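Long-range contact in cellulase CEL9M (Clostridium cellulolyticum, PDB 1IA6), which probably hydrolyses internal beta-1,4-glucosidic linkages in cellulose, as a family 9 glycoside hydrolase of the endoglucanase type: residues A[360-370]-A[378-386]. Residues are numbered along the deposited sequence; the frame is centred on the assembly and turned at random.
Sequences IHPHHRAANGY and AKPAKHLLT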
loop_
_atom_site.group_PDB
_atom_site.type_symbol
_atom_site.label_atom_id
_atom_site.label_comp_id
_atom_site.label_asym_id
_atom_site.label_seq_id
_atom_site.Cartn_x
_atom_site.Cartn_y
_atom_site.Cartn_z
ATOM N N ILE A 360 -3.965 19.190 10.733
ATOM C CA ILE A 360 -2.906 20.165 10.486
ATOM C C ILE A 360 -1.567 19.757 11.099
ATOM O O ILE A 360 -0.561 20.449 10.918
ATOM C CB ILE A 360 -3.280 21.568 11.031
ATOM C CG1 ILE A 360 -3.465 21.508 12.546
ATOM C CG2 ILE A 360 -4.545 22.070 10.352
ATOM C CD1 ILE A 360 -3.728 22.863 13.189
ATOM N N HIS A 361 -1.558 18.631 11.808
ATOM C CA HIS A 361 -0.349 18.121 12.453
ATOM C C HIS A 361 0.048 16.719 11.974
ATOM O O HIS A 361 0.278 15.829 12.791
ATOM C CB HIS A 361 -0.546 18.077 13.975
ATOM C CG HIS A 361 -0.583 19.425 14.626
ATOM N ND1 HIS A 361 0.559 20.127 14.953
ATOM C CD2 HIS A 361 -1.624 20.198 15.017
ATOM C CE1 HIS A 361 0.223 21.273 15.517
ATOM N NE2 HIS A 361 -1.096 21.342 15.568
ATOM N N PRO A 362 0.137 16.500 10.654
ATOM C CA PRO A 362 0.519 15.154 10.203
ATOM C C PRO A 362 1.930 14.778 10.666
ATOM O O PRO A 362 2.823 15.624 10.698
ATOM C CB PRO A 362 0.423 15.262 8.686
ATOM C CG PRO A 362 0.811 16.703 8.433
ATOM C CD PRO A 362 0.037 17.431 9.516
ATOM N N HIS A 363 2.123 13.515 11.039
ATOM C CA HIS A 363 3.435 13.048 11.473
ATOM C C HIS A 363 4.231 12.759 10.203
ATOM O O HIS A 363 4.359 11.612 9.779
ATOM C CB HIS A 363 3.291 11.779 12.313
ATOM C CG HIS A 363 4.576 11.309 12.917
ATOM N ND1 HIS A 363 5.357 12.113 13.720
ATOM C CD2 HIS A 363 5.218 10.120 12.837
ATOM C CE1 HIS A 363 6.427 11.440 14.105
ATOM N NE2 HIS A 363 6.366 10.228 13.583
ATOM N N HIS A 364 4.757 13.816 9.595
ATOM C CA HIS A 364 5.502 13.702 8.347
ATOM C C HIS A 364 6.604 14.761 8.339
ATOM O O HIS A 364 6.332 15.961 8.368
ATOM C CB HIS A 364 4.522 13.899 7.182
ATOM C CG HIS A 364 5.085 13.572 5.832
ATOM N ND1 HIS A 364 5.826 14.472 5.096
ATOM C CD2 HIS A 364 4.980 12.459 5.069
ATOM C CE1 HIS A 364 6.149 13.928 3.935
ATOM N NE2 HIS A 364 5.647 12.707 3.893
ATOM N N ARG A 365 7.854 14.312 8.303
ATOM C CA ARG A 365 8.985 15.231 8.335
ATOM C C ARG A 365 9.024 16.276 7.222
ATOM O O ARG A 365 9.154 17.469 7.499
ATOM C CB ARG A 365 10.294 14.435 8.368
ATOM C CG ARG A 365 10.512 13.726 9.700
ATOM C CD ARG A 365 11.662 12.733 9.654
ATOM N NE ARG A 365 11.919 12.153 10.972
ATOM C CZ ARG A 365 11.120 11.293 11.596
ATOM N NH1 ARG A 365 9.988 10.886 11.033
ATOM N NH2 ARG A 365 11.453 10.841 12.799
ATOM N N ALA A 366 8.911 15.844 5.972
ATOM C CA ALA A 366 8.955 16.787 4.856
ATOM C C ALA A 366 7.827 17.821 4.917
ATOM O O ALA A 366 8.074 19.022 4.787
ATOM C CB ALA A 366 8.909 16.032 3.529
ATOM N N ALA A 367 6.595 17.359 5.115
ATOM C CA ALA A 367 5.449 18.266 5.186
ATOM C C ALA A 367 5.540 19.219 6.379
ATOM O O ALA A 367 5.189 20.392 6.268
ATOM C CB ALA A 367 4.142 17.466 5.256
ATOM N N ASN A 368 6.007 18.714 7.516
ATOM C CA ASN A 368 6.131 19.544 8.713
ATOM C C ASN A 368 6.983 20.776 8.398
ATOM O O ASN A 368 6.611 21.904 8.736
ATOM C CB ASN A 368 6.744 18.729 9.852
ATOM C CG ASN A 368 6.895 19.534 11.125
ATOM O OD1 ASN A 368 7.979 20.010 11.442
ATOM N ND2 ASN A 368 5.798 19.698 11.855
ATOM N N GLY A 369 8.123 20.550 7.750
ATOM C CA GLY A 369 8.995 21.641 7.345
ATOM C C GLY A 369 9.867 22.314 8.390
ATOM O O GLY A 369 10.573 23.272 8.070
ATOM N N TYR A 370 9.832 21.828 9.624
ATOM C CA TYR A 370 10.637 22.410 10.692
ATOM C C TYR A 370 11.682 21.420 11.189
ATOM O O TYR A 370 11.676 20.253 10.803
ATOM C CB TYR A 370 9.739 22.826 11.861
ATOM C CG TYR A 370 8.732 23.896 11.508
ATOM C CD1 TYR A 370 9.133 25.213 11.284
ATOM C CD2 TYR A 370 7.379 23.590 11.382
ATOM C CE1 TYR A 370 8.211 26.199 10.944
ATOM C CE2 TYR A 370 6.448 24.568 11.041
ATOM C CZ TYR A 370 6.872 25.868 10.824
ATOM O OH TYR A 370 5.956 26.836 10.486
ATOM N N ALA A 378 6.915 20.888 16.635
ATOM C CA ALA A 378 5.623 20.831 17.311
ATOM C C ALA A 378 4.591 21.764 16.677
ATOM O O ALA A 378 3.397 21.658 16.959
ATOM C CB ALA A 378 5.796 21.173 18.784
ATOM N N LYS A 379 5.051 22.676 15.827
ATOM C CA LYS A 379 4.157 23.617 15.160
ATOM C C LYS A 379 3.390 22.914 14.044
ATOM O O LYS A 379 3.766 21.824 13.617
ATOM C CB LYS A 379 4.959 24.777 14.561
ATOM C CG LYS A 379 5.753 25.587 15.573
ATOM C CD LYS A 379 6.585 26.667 14.885
ATOM C CE LYS A 379 5.706 27.687 14.172
ATOM N NZ LYS A 379 6.507 28.749 13.496
ATOM N N PRO A 380 2.295 23.531 13.566
ATOM C CA PRO A 380 1.492 22.941 12.491
ATOM C C PRO A 380 2.340 22.803 11.230
ATOM O O PRO A 380 3.199 23.646 10.963
ATOM C CB PRO A 380 0.362 23.952 12.309
ATOM C CG PRO A 380 0.211 24.536 13.687
ATOM C CD PRO A 380 1.644 24.740 14.100
ATOM N N ALA A 381 2.098 21.745 10.462
ATOM C CA ALA A 381 2.844 21.498 9.232
ATOM C C ALA A 381 2.896 22.730 8.333
ATOM O O ALA A 381 1.869 23.341 8.041
ATOM C CB ALA A 381 2.224 20.331 8.477
ATOM N N LYS A 382 4.098 23.080 7.889
ATOM C CA LYS A 382 4.305 24.235 7.022
ATOM C C LYS A 382 3.727 24.002 5.627
ATOM O O LYS A 382 3.209 24.927 5.000
ATOM C CB LYS A 382 5.805 24.536 6.916
ATOM C CG LYS A 382 6.151 25.810 6.160
ATOM C CD LYS A 382 7.664 26.003 6.057
ATOM C CE LYS A 382 8.318 26.102 7.430
ATOM N NZ LYS A 382 9.808 26.195 7.341
ATOM N N HIS A 383 3.806 22.762 5.150
ATOM C CA HIS A 383 3.313 22.414 3.818
ATOM C C HIS A 383 2.065 21.532 3.855
ATOM O O HIS A 383 1.879 20.751 4.782
ATOM C CB HIS A 383 4.424 21.706 3.042
ATOM C CG HIS A 383 5.707 22.474 2.998
ATOM N ND1 HIS A 383 5.832 23.676 2.334
ATOM C CD2 HIS A 383 6.918 22.221 3.551
ATOM C CE1 HIS A 383 7.064 24.130 2.478
ATOM N NE2 HIS A 383 7.744 23.267 3.212
ATOM N N LEU A 384 1.215 21.664 2.841
ATOM C CA LEU A 384 -0.014 20.880 2.761
ATOM C C LEU A 384 0.261 19.505 2.148
ATOM O O LEU A 384 0.657 19.402 0.985
ATOM C CB LEU A 384 -1.061 21.621 1.924
ATOM C CG LEU A 384 -2.436 20.949 1.804
ATOM C CD1 LEU A 384 -3.097 20.879 3.174
ATOM C CD2 LEU A 384 -3.313 21.727 0.836
ATOM N N LEU A 385 0.046 18.457 2.939
ATOM C CA LEU A 385 0.277 17.081 2.496
ATOM C C LEU A 385 -0.986 16.529 1.828
ATOM O O LEU A 385 -1.643 15.629 2.340
ATOM C CB LEU A 385 0.671 16.219 3.703
ATOM C CG LEU A 385 1.110 14.767 3.478
ATOM C CD1 LEU A 385 2.330 14.725 2.576
ATOM C CD2 LEU A 385 1.435 14.126 4.821
ATOM N N THR A 386 -1.303 17.080 0.663
ATOM C CA THR A 386 -2.488 16.700 -0.094
ATOM C C THR A 386 -2.667 15.199 -0.321
ATOM O O THR A 386 -1.749 14.518 -0.775
ATOM C CB THR A 386 -2.485 17.398 -1.466
ATOM O OG1 THR A 386 -2.383 18.815 -1.272
ATOM C CG2 THR A 386 -3.763 17.081 -2.240
HETATM O O HOH W 1 -0.606 22.356 8.603
HETATM O O HOH W 2 3.011 19.230 14.005
HETATM O O HOH W 3 3.130 26.360 10.675
#
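The carbonyl oxygen of Ile-360 is gripped twice: Ala-381 N donates to Ile-360 O at 3.0 Å, nearly in line with the C=O bond, and a water spans Ile-360 O and Ala-381 O. Farther along, the end of the short helix 365-368 offers its last carbonyls to the loop, Asn-368 O receiving Lys-382 N at 2.9 Å and Ala-367 O receiving His-383 N at 3.0 Å. Beyond them, Tyr-370 is held between two lysines. Lys-379 CD lies over one face and Lys-382 CE over the other, while Pro-380 O meets the ring edge 3.4 Å from Tyr-370 CE2. A bend at chi3 (-60°) carries Lys-382 NZ back to Gly-369 O, 3.1 Å away, and into an off-centre cation-pi contact with Tyr-370. At the buried end, Leu-385 sets CD1 over the centre of the His-364 ring, 4.1 Å from its centroid. His-364 ND1 caps the helix through Ala-367 N, near the ring plane, and NE2 hydrogen-bonds Asn-20 OD1, limiting ring rotation. Ile-360 N hydrogen-bonds Asp-401, a predicted catalytic residue. The contact illustrates how backbone N-H groups of a following loop can satisfy a short helix's terminal carbonyls.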